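Tetrapyrrole methylase family protein (Chlorobaculum tepidum, PDB 3HH1) catalyses, most probably, the 2'-O-methylation of a cytidine ribose in 16S rRNA with S-adenosyl-L-methionine, this chain being the N-terminal domain of the longer enzyme. Local coordinates at residues Tyr9-Pro14 against Phe23-Thr28; Asp19-Arg24 against Ser44-His49; Val58-His61 against Arg67-Arg70; Gln71-Leu76 against His105-Pro110; Val82-Asp87 against Thr99-Ala104. All blocks are in the same frame, centred on the assembly; numbering follows the deposited sequence.

In the fold
The contacts lie in a domain built on one parallel sheet, strand order 57-59, 34-37, 82-87, 8-13, 111-114. Contacts 1, 3 and 5 set helices against its strands or the residues just after them, contact 2 joins a loop to a helix, and contact 4 joins a helix to the end of another. Contact 2, its centre about 8 Å from that of contact 1, touches it where Leu46 CD1 comes 3.4 Å from Thr13 CB. Contacts 3, 4 and 5 form a second cluster, with contact 5 about 10 Å from each of the others between centres; its Met100 meets Tyr60 of contact 3 and Val72 of contact 4. The sulfate of contact 3 binds two arginines of helix 65-77.

Contact 1: residues Tyr9-Pro14 against Phe23-Thr28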
# COMPACT_ATOMS: atom_id res chain seq x y z
N TYR A 9 1.03 -12.73 2.77
CA TYR A 9 1.50 -11.84 3.84
C TYR A 9 2.25 -10.66 3.26
O TYR A 9 3.14 -10.85 2.47
CB TYR A 9 2.46 -12.58 4.79
CG TYR A 9 1.77 -13.62 5.62
CD1 TYR A 9 0.94 -13.26 6.65
CD2 TYR A 9 1.90 -14.98 5.32
CE1 TYR A 9 0.28 -14.19 7.39
CE2 TYR A 9 1.24 -15.91 6.04
CZ TYR A 9 0.44 -15.53 7.10
OH TYR A 9 -0.23 -16.49 7.85
N VAL A 10 1.83 -9.45 3.59
CA VAL A 10 2.50 -8.25 3.12
C VAL A 10 3.42 -7.77 4.26
O VAL A 10 2.96 -7.36 5.34
CB VAL A 10 1.50 -7.17 2.69
CG1 VAL A 10 2.26 -6.00 2.15
CG2 VAL A 10 0.51 -7.74 1.62
N VAL A 11 4.73 -7.81 3.99
CA VAL A 11 5.75 -7.55 4.97
C VAL A 11 6.50 -6.28 4.59
O VAL A 11 7.13 -6.21 3.51
CB VAL A 11 6.72 -8.75 5.05
CG1 VAL A 11 7.72 -8.52 6.18
CG2 VAL A 11 5.94 -10.08 5.25
N ALA A 12 6.42 -5.25 5.44
CA ALA A 12 7.10 -4.00 5.19
C ALA A 12 8.54 -4.11 5.68
O ALA A 12 8.76 -4.61 6.77
CB ALA A 12 6.41 -2.84 5.93
N THR A 13 9.52 -3.69 4.88
CA THR A 13 10.92 -3.86 5.26
C THR A 13 11.64 -2.52 5.17
O THR A 13 11.46 -1.81 4.20
CB THR A 13 11.66 -4.95 4.40
OG1 THR A 13 11.61 -4.62 3.02
CG2 THR A 13 11.00 -6.35 4.58
N PRO A 14 12.42 -2.17 6.19
CA PRO A 14 13.17 -0.89 6.19
C PRO A 14 14.41 -1.01 5.33
O PRO A 14 14.86 -2.13 5.05
CB PRO A 14 13.59 -0.74 7.65
CG PRO A 14 13.80 -2.16 8.10
CD PRO A 14 12.71 -2.97 7.39
N PHE A 23 10.61 -10.37 15.08
CA PHE A 23 10.78 -11.80 14.87
C PHE A 23 9.69 -12.37 13.97
O PHE A 23 9.95 -13.15 13.05
CB PHE A 23 10.82 -12.53 16.21
CG PHE A 23 11.04 -14.01 16.07
CD1 PHE A 23 12.30 -14.51 16.00
CD2 PHE A 23 9.96 -14.89 15.96
CE1 PHE A 23 12.53 -15.87 15.84
CE2 PHE A 23 10.19 -16.27 15.77
CZ PHE A 23 11.47 -16.74 15.73
N ARG A 24 8.47 -11.97 14.23
CA ARG A 24 7.32 -12.41 13.43
C ARG A 24 7.53 -12.14 11.97
O ARG A 24 7.25 -13.00 11.14
CB ARG A 24 6.02 -11.75 13.91
CG ARG A 24 4.78 -12.39 13.29
CD ARG A 24 3.61 -11.49 13.40
NE ARG A 24 3.40 -10.96 14.75
CZ ARG A 24 2.52 -11.42 15.64
NH1 ARG A 24 2.44 -10.85 16.83
NH2 ARG A 24 1.72 -12.46 15.35
N ALA A 25 8.00 -10.95 11.64
CA ALA A 25 8.23 -10.57 10.26
C ALA A 25 9.35 -11.37 9.61
O ALA A 25 9.20 -11.86 8.49
CB ALA A 25 8.51 -9.05 10.15
N VAL A 26 10.46 -11.55 10.32
CA VAL A 26 11.59 -12.31 9.75
C VAL A 26 11.18 -13.79 9.60
O VAL A 26 11.51 -14.43 8.61
CB VAL A 26 12.87 -12.13 10.64
CG1 VAL A 26 14.03 -12.96 10.12
CG2 VAL A 26 13.28 -10.63 10.71
N ASN A 27 10.46 -14.31 10.56
CA ASN A 27 10.07 -15.72 10.55
C ASN A 27 9.10 -15.96 9.39
O ASN A 27 9.14 -17.01 8.75
CB ASN A 27 9.43 -16.10 11.85
CG ASN A 27 9.42 -17.58 12.09
OD1 ASN A 27 8.37 -18.17 12.21
ND2 ASN A 27 10.58 -18.18 12.16
N THR A 28 8.25 -14.98 9.14
CA THR A 28 7.32 -15.04 8.01
C THR A 28 8.06 -15.16 6.71
O THR A 28 7.72 -16.05 5.90
CB THR A 28 6.35 -13.85 7.98
OG1 THR A 28 5.59 -13.87 9.21
CG2 THR A 28 5.40 -13.96 6.73
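Three apolar touches join strand 8-13 to helix 23-31, and Thr28 CG2 makes two of them. This methyl lies 3.8 Å from Tyr9 CB and equally near Tyr9 CG, approaching the ring obliquely, with the two side chains crossing at about a right angle. It also meets Val11 CG2 at 4.2 Å, the two side chains running past each other in opposite directions. One turn earlier on the helix, Ala25 CB rests on the other valine branch, 4.1 Å from Val11 CG1. Val11 thus sets one methyl on each of two helix residues, placed by CG1 lying anti to the backbone N (chi1 -175°).

No hydrogen bond spans the contact; the polar side of Thr28 is satisfied within its own helix. Thr28 OG1 donates to Arg24 O at 2.7 Å, and Thr28 N reaches the same oxygen at 3.0 Å from the opposite face of its plane. Replacing Thr28 by an alanine would probably open a gap beside Tyr9 and Val11 and take one of two donors from Arg24 O.

Helix 23-31 is the helix of the crossover from strand 8-13 to strand 34-37; strand 82-87 lies between these two in the sheet and hydrogen-bonds to Tyr9 and Val11. Tyr9 and Ala25 also touch strand 111-114, while Val10 and Ala12, pointing away from the helix, pack on Ile93 and Pro91 of the second subunit.

Contact 2: residues Asp19-Arg24 against Ser44-His49; sequences DDMTFR and SILLKH
The His49 ring meets Asp19 at its edge, with NE2 foremost. Asp19 OD1 lies close to the ring plane, slightly tilted from it, and accepts the NE2 hydrogen at 2.7 Å with an N-H...O angle of 151°. The carboxylate is less favourably turned: its plane stands 48° from that of the ring, and NE2 comes down on OD1 from above the carboxylate instead of within it. His49 gets there by an extended first torsion, CG opposite the backbone N (chi1 -180°), which carries the imidazole out from the last turn of helix 40-49 toward the 3-10 segment at Asp19.

Deeper in, the link is apolar. The selenium of Met21, a selenomethionine, lies 4.1 Å from Leu46 CD1, the two side chains crossing obliquely. Both also touch Thr13 on strand 8-13 and Leu29 on helix 23-31, so this half of the contact faces the interior, Leu46 being buried. Phe50, just past helix 40-49, packs on Asp19 and Met21.

The loop leading from strand 8-13 to helix 23-31 is therefore pinned to helix 40-49 by one directional bond outside and one apolar touch inside. A carboxylate so near the imidazole would probably favour its protonated form, adding charge attraction to the hydrogen bond.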
# COMPACT_ATOMS: atom_id res chain seq x y z
N ASP A 19 17.84 -5.38 11.59
CA ASP A 19 17.74 -6.21 12.81
C ASP A 19 16.64 -5.71 13.76
O ASP A 19 16.24 -6.44 14.69
CB ASP A 19 19.09 -6.31 13.52
CG ASP A 19 20.03 -7.33 12.88
OD1 ASP A 19 19.61 -8.15 12.01
OD2 ASP A 19 21.19 -7.33 13.29
N ASP A 20 16.12 -4.49 13.52
CA ASP A 20 14.94 -4.02 14.29
C ASP A 20 13.58 -4.54 13.80
O ASP A 20 12.55 -4.29 14.43
CB ASP A 20 14.93 -2.49 14.38
CG ASP A 20 15.99 -1.98 15.36
OD1 ASP A 20 16.41 -2.75 16.25
OD2 ASP A 20 16.41 -0.81 15.22
N MSE A 21 13.57 -5.27 12.69
CA MSE A 21 12.36 -5.96 12.26
C MSE A 21 11.92 -6.94 13.32
O MSE A 21 12.77 -7.52 14.01
CB MSE A 21 12.60 -6.71 10.97
CG MSE A 21 12.79 -5.77 9.81
SE MSE A 21 13.00 -6.80 8.13
CE MSE A 21 11.46 -7.96 8.19
N THR A 22 10.61 -7.15 13.43
CA THR A 22 10.14 -8.12 14.42
C THR A 22 10.46 -9.55 14.04
O THR A 22 10.53 -9.95 12.85
CB THR A 22 8.63 -8.01 14.69
OG1 THR A 22 7.93 -8.43 13.50
CG2 THR A 22 8.21 -6.60 15.10
N PHE A 23 10.61 -10.37 15.08
CA PHE A 23 10.78 -11.80 14.87
C PHE A 23 9.69 -12.37 13.97
O PHE A 23 9.95 -13.15 13.05
CB PHE A 23 10.82 -12.53 16.21
CG PHE A 23 11.04 -14.01 16.07
CD1 PHE A 23 12.30 -14.51 16.00
CD2 PHE A 23 9.96 -14.89 15.96
CE1 PHE A 23 12.53 -15.87 15.84
CE2 PHE A 23 10.19 -16.27 15.77
CZ PHE A 23 11.47 -16.74 15.73
N ARG A 24 8.47 -11.97 14.23
CA ARG A 24 7.32 -12.41 13.43
C ARG A 24 7.53 -12.14 11.97
O ARG A 24 7.25 -13.00 11.14
CB ARG A 24 6.02 -11.75 13.91
CG ARG A 24 4.78 -12.39 13.29
CD ARG A 24 3.61 -11.49 13.40
NE ARG A 24 3.40 -10.96 14.75
CZ ARG A 24 2.52 -11.42 15.64
NH1 ARG A 24 2.44 -10.85 16.83
NH2 ARG A 24 1.72 -12.46 15.35
N SER A 44 17.20 -9.62 -2.13
CA SER A 44 18.29 -10.57 -1.92
C SER A 44 19.22 -10.13 -0.78
O SER A 44 19.63 -10.94 0.02
CB SER A 44 19.12 -10.79 -3.20
OG SER A 44 18.32 -11.44 -4.16
N ILE A 45 19.53 -8.84 -0.73
CA ILE A 45 20.34 -8.31 0.33
C ILE A 45 19.69 -8.56 1.70
O ILE A 45 20.36 -9.01 2.63
CB ILE A 45 20.60 -6.80 0.13
CG1 ILE A 45 21.53 -6.58 -1.08
CG2 ILE A 45 21.23 -6.21 1.36
CD1 ILE A 45 21.60 -5.13 -1.55
N LEU A 46 18.41 -8.27 1.81
CA LEU A 46 17.64 -8.55 3.05
C LEU A 46 17.69 -10.01 3.46
O LEU A 46 17.96 -10.33 4.60
CB LEU A 46 16.19 -8.08 2.90
CG LEU A 46 15.32 -8.17 4.17
CD1 LEU A 46 14.34 -7.01 4.23
CD2 LEU A 46 14.64 -9.51 4.23
N LEU A 47 17.40 -10.90 2.52
CA LEU A 47 17.42 -12.33 2.81
C LEU A 47 18.79 -12.82 3.25
O LEU A 47 18.88 -13.56 4.21
CB LEU A 47 16.90 -13.13 1.61
CG LEU A 47 15.43 -12.80 1.24
CD1 LEU A 47 15.00 -13.59 0.01
CD2 LEU A 47 14.40 -12.93 2.37
N LYS A 48 19.85 -12.40 2.55
CA LYS A 48 21.20 -12.75 2.92
C LYS A 48 21.49 -12.28 4.34
O LYS A 48 22.09 -13.00 5.12
CB LYS A 48 22.19 -12.15 1.94
CG LYS A 48 23.66 -12.43 2.26
CD LYS A 48 24.61 -11.49 1.52
CE LYS A 48 25.27 -12.12 0.31
NZ LYS A 48 26.41 -11.28 -0.19
N HIS A 49 21.05 -11.07 4.67
CA HIS A 49 21.26 -10.53 6.01
C HIS A 49 20.74 -11.44 7.11
O HIS A 49 21.37 -11.58 8.18
CB HIS A 49 20.56 -9.18 6.12
CG HIS A 49 20.72 -8.53 7.45
ND1 HIS A 49 21.81 -7.76 7.77
CD2 HIS A 49 19.91 -8.51 8.53
CE1 HIS A 49 21.67 -7.29 9.01
NE2 HIS A 49 20.53 -7.76 9.49

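Contact 3: residues Val58-His61 against Arg67-Arg70. With SO4 (sulfate ion), chain E.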
# COMPACT_ATOMS: atom_id res chain seq x y z
N VAL A 58 9.66 -14.52 -6.56
CA VAL A 58 8.83 -14.13 -7.72
C VAL A 58 9.07 -12.64 -7.96
O VAL A 58 8.77 -11.82 -7.12
CB VAL A 58 7.34 -14.38 -7.45
CG1 VAL A 58 6.47 -13.84 -8.65
CG2 VAL A 58 7.10 -15.88 -7.19
N SER A 59 9.68 -12.28 -9.08
CA SER A 59 10.07 -10.93 -9.28
C SER A 59 9.05 -10.24 -10.20
O SER A 59 8.77 -10.72 -11.29
CB SER A 59 11.49 -10.86 -9.83
OG SER A 59 11.48 -11.27 -11.16
N TYR A 60 8.49 -9.16 -9.71
CA TYR A 60 7.51 -8.39 -10.42
C TYR A 60 8.14 -7.35 -11.34
O TYR A 60 8.92 -6.53 -10.90
CB TYR A 60 6.59 -7.70 -9.41
CG TYR A 60 5.46 -6.94 -10.07
CD1 TYR A 60 4.26 -7.58 -10.39
CD2 TYR A 60 5.61 -5.61 -10.42
CE1 TYR A 60 3.23 -6.91 -11.03
CE2 TYR A 60 4.57 -4.91 -11.06
CZ TYR A 60 3.38 -5.58 -11.35
OH TYR A 60 2.33 -4.94 -11.98
N HIS A 61 7.77 -7.37 -12.62
CA HIS A 61 8.18 -6.33 -13.60
C HIS A 61 6.91 -5.89 -14.34
O HIS A 61 6.07 -6.73 -14.64
CB HIS A 61 9.18 -6.89 -14.63
CG HIS A 61 10.31 -7.67 -14.03
ND1 HIS A 61 11.46 -7.07 -13.53
CD2 HIS A 61 10.49 -9.00 -13.87
CE1 HIS A 61 12.27 -8.00 -13.07
NE2 HIS A 61 11.71 -9.18 -13.26
N ARG A 67 2.75 -12.70 -15.40
CA ARG A 67 3.46 -13.91 -15.03
C ARG A 67 3.68 -13.96 -13.51
O ARG A 67 3.50 -15.01 -12.90
CB ARG A 67 4.79 -13.97 -15.78
CG ARG A 67 5.65 -15.14 -15.41
CD ARG A 67 6.91 -15.27 -16.27
NE ARG A 67 7.40 -16.64 -16.14
CZ ARG A 67 8.26 -17.08 -15.23
NH1 ARG A 67 8.57 -18.37 -15.20
NH2 ARG A 67 8.82 -16.26 -14.35
N ALA A 68 4.07 -12.83 -12.90
CA ALA A 68 4.29 -12.78 -11.45
C ALA A 68 2.98 -12.95 -10.71
O ALA A 68 2.91 -13.73 -9.78
CB ALA A 68 5.01 -11.46 -11.01
N VAL A 69 1.94 -12.28 -11.17
CA VAL A 69 0.63 -12.43 -10.55
C VAL A 69 0.13 -13.88 -10.66
O VAL A 69 -0.35 -14.46 -9.69
CB VAL A 69 -0.43 -11.47 -11.17
CG1 VAL A 69 -1.70 -11.67 -10.47
CG2 VAL A 69 -0.03 -10.01 -11.03
N ARG A 70 0.26 -14.47 -11.83
CA ARG A 70 -0.16 -15.85 -12.03
C ARG A 70 0.57 -16.78 -11.08
O ARG A 70 -0.05 -17.64 -10.46
CB ARG A 70 0.06 -16.29 -13.45
CG ARG A 70 -0.45 -17.66 -13.72
CD ARG A 70 -0.56 -17.92 -15.20
NE ARG A 70 0.73 -17.77 -15.87
CZ ARG A 70 1.07 -16.78 -16.70
NH1 ARG A 70 0.21 -15.81 -17.05
NH2 ARG A 70 2.30 -16.78 -17.21
S SO4 E . 5.10 -19.18 -17.38
O1 SO4 E . 4.02 -18.79 -16.46
O2 SO4 E . 4.53 -19.90 -18.52
O3 SO4 E . 5.81 -18.00 -17.87
O4 SO4 E . 6.08 -20.04 -16.70
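The strand-to-helix connection after strand 57-59 closes on Ala68, whose methyl faces the departing backbone. Ala68 CB lies 3.7 Å from Val58 CG1 and 3.8 Å from Ser59 O, then 4.0 Å from both CA and CD1 of Tyr60, which it approaches obliquely to the ring. Tyr60 CG is anti to the backbone N (chi1 -177°), bringing CD1 beside this methyl. A single small side chain thus fits against three successive residues, and the CA atoms of Tyr60 and Ala68 come within 5.5 Å.

Strand 57-59 is an outermost strand of the parallel sheet within this chain, bound along its backbone to strand 34-37, and helix 65-77 turns back over it as the next element of the alternating strand-helix fold. Tyr60 and Val69 both reach on to Met100 of helix 98-106.

Away from the strand, Arg67 and Arg70 clasp a sulfate, probably from the crystallisation liquor. The extended Arg67 gives NE to O3 at 2.7 Å, at its guanidinium edge, and NH1 weakly to O4. Arg70, bent at its third torsion (chi3 58°), sends NH2 to O1 at 2.7 Å in an almost straight bond of 176°.

Contact 4: residues Gln71-Leu76 against His105-Pro110; sequences QVIELL and HAAGLP
Leu109 CD1 reaches into the side of helix 65-77 and overlaps two residues one turn apart. It lies 3.7 Å from Leu76 CB and 3.8 Å from Leu76 CD1, and 3.9 Å from Ile73 CD1; the leucine crosses each of these side chains at a slant. With CG anti to the carbonyl carbon (chi1 -59°), Leu109 extends to helix 65-77, where its CD1 branch does all of this touching. Ile73 CD1 is shared: besides Leu109 it meets Ala107 CB at 4.2 Å, so the end of the isoleucine bridges the two residues that flank Gly108. No hydrogen bond crosses between the segments, and the hold is wholly apolar. Leu76 packs further on Ala104, a turn back in helix 98-106, while Val72 continues the same line of packing to Met100.

What sets Leu109 in place is the way helix 98-106 ends. Gly108 takes a positive phi of 74°, its N binding His105 O at 2.9 Å, and Leu109 N probably bonds to Ala104 O at 2.9 Å. Gly108 O also receives a hydrogen bond from Lys5 NZ near the start of the chain.

Gly108 and its bonds back into the last turn make a Schellman motif, which here closes helix 98-106, turns Leu109 back against helix 65-77 and feeds the chain through Pro110 into strand 111-114, leaving the two helices packed together on one face of the parallel sheet.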
# COMPACT_ATOMS: atom_id res chain seq x y z
N GLN A 71 1.87 -16.62 -10.97
CA GLN A 71 2.66 -17.48 -10.08
C GLN A 71 2.22 -17.38 -8.63
O GLN A 71 2.12 -18.41 -7.94
CB GLN A 71 4.14 -17.13 -10.15
CG GLN A 71 4.80 -17.54 -11.45
CD GLN A 71 6.23 -17.13 -11.44
OE1 GLN A 71 7.10 -17.97 -11.39
NE2 GLN A 71 6.48 -15.86 -11.38
N VAL A 72 1.94 -16.16 -8.18
CA VAL A 72 1.53 -15.93 -6.79
C VAL A 72 0.14 -16.52 -6.56
O VAL A 72 -0.06 -17.24 -5.56
CB VAL A 72 1.56 -14.43 -6.43
CG1 VAL A 72 0.77 -14.12 -5.11
CG2 VAL A 72 3.01 -13.92 -6.40
N ILE A 73 -0.79 -16.26 -7.47
CA ILE A 73 -2.15 -16.79 -7.31
C ILE A 73 -2.15 -18.30 -7.34
O ILE A 73 -2.84 -18.93 -6.53
CB ILE A 73 -3.16 -16.23 -8.36
CG1 ILE A 73 -3.34 -14.71 -8.23
CG2 ILE A 73 -4.53 -16.97 -8.31
CD1 ILE A 73 -4.01 -14.23 -6.99
N GLU A 74 -1.37 -18.91 -8.23
CA GLU A 74 -1.29 -20.36 -8.28
C GLU A 74 -0.75 -20.91 -6.99
O GLU A 74 -1.28 -21.90 -6.47
CB GLU A 74 -0.49 -20.83 -9.49
CG GLU A 74 -1.29 -20.59 -10.76
CD GLU A 74 -0.58 -20.99 -12.04
OE1 GLU A 74 0.57 -21.46 -11.99
OE2 GLU A 74 -1.19 -20.82 -13.13
N LEU A 75 0.30 -20.30 -6.44
CA LEU A 75 0.87 -20.80 -5.19
C LEU A 75 -0.15 -20.69 -4.02
O LEU A 75 -0.30 -21.62 -3.25
CB LEU A 75 2.13 -20.05 -4.88
CG LEU A 75 3.22 -20.66 -3.98
CD1 LEU A 75 3.36 -22.20 -4.06
CD2 LEU A 75 4.50 -19.98 -4.32
N LEU A 76 -0.84 -19.57 -3.93
CA LEU A 76 -1.87 -19.37 -2.90
C LEU A 76 -3.03 -20.37 -3.04
O LEU A 76 -3.48 -20.98 -2.06
CB LEU A 76 -2.40 -17.95 -2.99
CG LEU A 76 -1.47 -16.78 -2.59
CD1 LEU A 76 -2.12 -15.44 -2.91
CD2 LEU A 76 -1.03 -16.89 -1.11
N HIS A 105 -6.80 -10.58 -3.55
CA HIS A 105 -8.13 -10.18 -3.05
C HIS A 105 -9.26 -10.48 -4.07
O HIS A 105 -10.35 -11.01 -3.70
CB HIS A 105 -8.15 -8.72 -2.69
CG HIS A 105 -9.43 -8.29 -2.02
ND1 HIS A 105 -10.35 -7.46 -2.62
CD2 HIS A 105 -9.96 -8.62 -0.81
CE1 HIS A 105 -11.38 -7.28 -1.82
NE2 HIS A 105 -11.17 -7.96 -0.70
N ALA A 106 -9.01 -10.16 -5.33
CA ALA A 106 -9.98 -10.44 -6.41
C ALA A 106 -10.29 -11.95 -6.51
O ALA A 106 -11.40 -12.33 -6.88
CB ALA A 106 -9.46 -9.90 -7.74
N ALA A 107 -9.32 -12.79 -6.19
CA ALA A 107 -9.47 -14.21 -6.19
C ALA A 107 -10.02 -14.78 -4.87
O ALA A 107 -10.16 -16.00 -4.75
CB ALA A 107 -8.17 -14.88 -6.55
N GLY A 108 -10.39 -13.93 -3.91
CA GLY A 108 -10.95 -14.42 -2.67
C GLY A 108 -9.91 -15.05 -1.76
O GLY A 108 -10.24 -15.88 -0.90
N LEU A 109 -8.66 -14.62 -1.91
CA LEU A 109 -7.56 -15.14 -1.11
C LEU A 109 -7.17 -14.12 -0.03
O LEU A 109 -7.23 -12.92 -0.27
CB LEU A 109 -6.37 -15.47 -2.02
CG LEU A 109 -6.68 -16.50 -3.13
CD1 LEU A 109 -5.55 -16.48 -4.21
CD2 LEU A 109 -6.81 -17.89 -2.53
N PRO A 110 -6.77 -14.60 1.15
CA PRO A 110 -6.50 -13.73 2.29
C PRO A 110 -5.23 -12.91 2.09
O PRO A 110 -4.25 -13.43 1.57
CB PRO A 110 -6.31 -14.70 3.45
CG PRO A 110 -6.45 -16.01 2.97
CD PRO A 110 -6.75 -16.02 1.52

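Contact 5: residues Val82-Asp87 against Thr99-Ala104; sequences VALVTD and TMASAA
Leu84 CD1 and the terminal CE of Met100, a selenomethionine, press together at 3.3 Å, tighter than usual van der Waals contact. The other leucine branch has a looser neighbour, CD2 lying 4.3 Å from Ala101 CB. Leu84 therefore forks over two successive residues of helix 98-106, one methyl to each. Its CG is opposite the backbone N (chi1 172°), directing the fork from the strand toward the helix. Met100 is extended at its second torsion and then bends at its last (chi3 -67°), which turns CE onto the leucine instead of letting the chain run on. There is no polar bond between the segments.

The next shell holds both partners. Ala36 of strand 34-37 touches Leu84 and Met100 alike, and Leu8 of strand 8-13 lies against Ala101 and Ala104. Around the selenomethionine, Val72 of helix 65-77 packs near SE and Tyr60 near CE, so that the side chain is enclosed by sheet, helix and loop.

Further out, backbone bonds fix strand 82-87 between strands 8-13 and 34-37, while Asp87 forms a salt bridge with Arg42. The outer side of the helix is held by the second subunit: Thr99 OG1 is hydrogen-bonded to Tyr98 OH of that chain, and Ser102 OG to its Asp95.

Central strand, covering helix and return to strand 111-114 across strand 8-13 form a beta-alpha-beta crossover, the building unit of this parallel alpha/beta domain of the tetrapyrrole methylase family.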
# COMPACT_ATOMS: atom_id res chain seq x y z
N VAL A 82 2.60 -16.93 0.67
CA VAL A 82 3.54 -16.13 -0.08
C VAL A 82 3.76 -14.84 0.69
O VAL A 82 2.80 -14.33 1.24
CB VAL A 82 2.98 -15.80 -1.49
CG1 VAL A 82 3.88 -14.82 -2.24
CG2 VAL A 82 2.78 -17.09 -2.30
N ALA A 83 5.00 -14.33 0.73
CA ALA A 83 5.27 -13.07 1.39
C ALA A 83 5.59 -12.04 0.32
O ALA A 83 6.44 -12.29 -0.50
CB ALA A 83 6.47 -13.20 2.37
N LEU A 84 4.84 -10.95 0.29
CA LEU A 84 5.13 -9.82 -0.60
C LEU A 84 5.92 -8.80 0.24
O LEU A 84 5.44 -8.34 1.26
CB LEU A 84 3.82 -9.21 -1.12
CG LEU A 84 3.93 -7.91 -1.91
CD1 LEU A 84 4.81 -8.09 -3.10
CD2 LEU A 84 2.50 -7.53 -2.31
N VAL A 85 7.13 -8.48 -0.20
CA VAL A 85 7.91 -7.48 0.49
C VAL A 85 7.63 -6.14 -0.16
O VAL A 85 7.45 -6.03 -1.37
CB VAL A 85 9.40 -7.81 0.51
CG1 VAL A 85 9.63 -9.13 1.26
CG2 VAL A 85 9.93 -7.89 -0.88
N THR A 86 7.53 -5.13 0.67
CA THR A 86 7.38 -3.78 0.21
C THR A 86 8.34 -2.97 1.03
O THR A 86 8.87 -3.45 2.03
CB THR A 86 5.93 -3.25 0.36
OG1 THR A 86 5.55 -3.22 1.75
CG2 THR A 86 4.94 -4.12 -0.44
N ASP A 87 8.62 -1.75 0.60
CA ASP A 87 9.45 -0.83 1.42
C ASP A 87 8.64 -0.26 2.59
O ASP A 87 7.49 0.14 2.41
CB ASP A 87 9.96 0.32 0.59
CG ASP A 87 10.76 -0.14 -0.63
OD1 ASP A 87 11.20 -1.31 -0.69
OD2 ASP A 87 10.99 0.72 -1.54
N THR A 99 -0.17 -4.80 -7.03
CA THR A 99 -1.04 -5.47 -7.99
C THR A 99 -1.25 -6.93 -7.62
O THR A 99 -2.32 -7.48 -7.83
CB THR A 99 -0.52 -5.40 -9.36
OG1 THR A 99 -0.13 -4.03 -9.62
CG2 THR A 99 -1.65 -5.81 -10.35
N MSE A 100 -0.22 -7.54 -7.03
CA MSE A 100 -0.33 -8.93 -6.61
C MSE A 100 -1.26 -9.12 -5.44
O MSE A 100 -1.99 -10.12 -5.39
CB MSE A 100 1.07 -9.52 -6.35
CG MSE A 100 1.89 -9.72 -7.59
SE MSE A 100 3.78 -10.22 -7.18
CE MSE A 100 4.37 -8.58 -6.38
N ALA A 101 -1.26 -8.19 -4.48
CA ALA A 101 -2.22 -8.20 -3.37
C ALA A 101 -3.64 -7.92 -3.83
O ALA A 101 -4.59 -8.55 -3.37
CB ALA A 101 -1.80 -7.20 -2.28
N SER A 102 -3.83 -6.97 -4.72
CA SER A 102 -5.16 -6.73 -5.28
C SER A 102 -5.67 -7.96 -6.06
O SER A 102 -6.85 -8.30 -5.96
CB SER A 102 -5.13 -5.48 -6.13
OG SER A 102 -6.39 -5.25 -6.74
N ALA A 103 -4.81 -8.63 -6.84
CA ALA A 103 -5.24 -9.83 -7.54
C ALA A 103 -5.66 -10.95 -6.54
O ALA A 103 -6.64 -11.65 -6.75
CB ALA A 103 -4.13 -10.32 -8.52
N ALA A 104 -4.89 -11.13 -5.47
CA ALA A 104 -5.23 -12.14 -4.45
C ALA A 104 -6.58 -11.84 -3.88
O ALA A 104 -7.41 -12.73 -3.71
CB ALA A 104 -4.17 -12.16 -3.30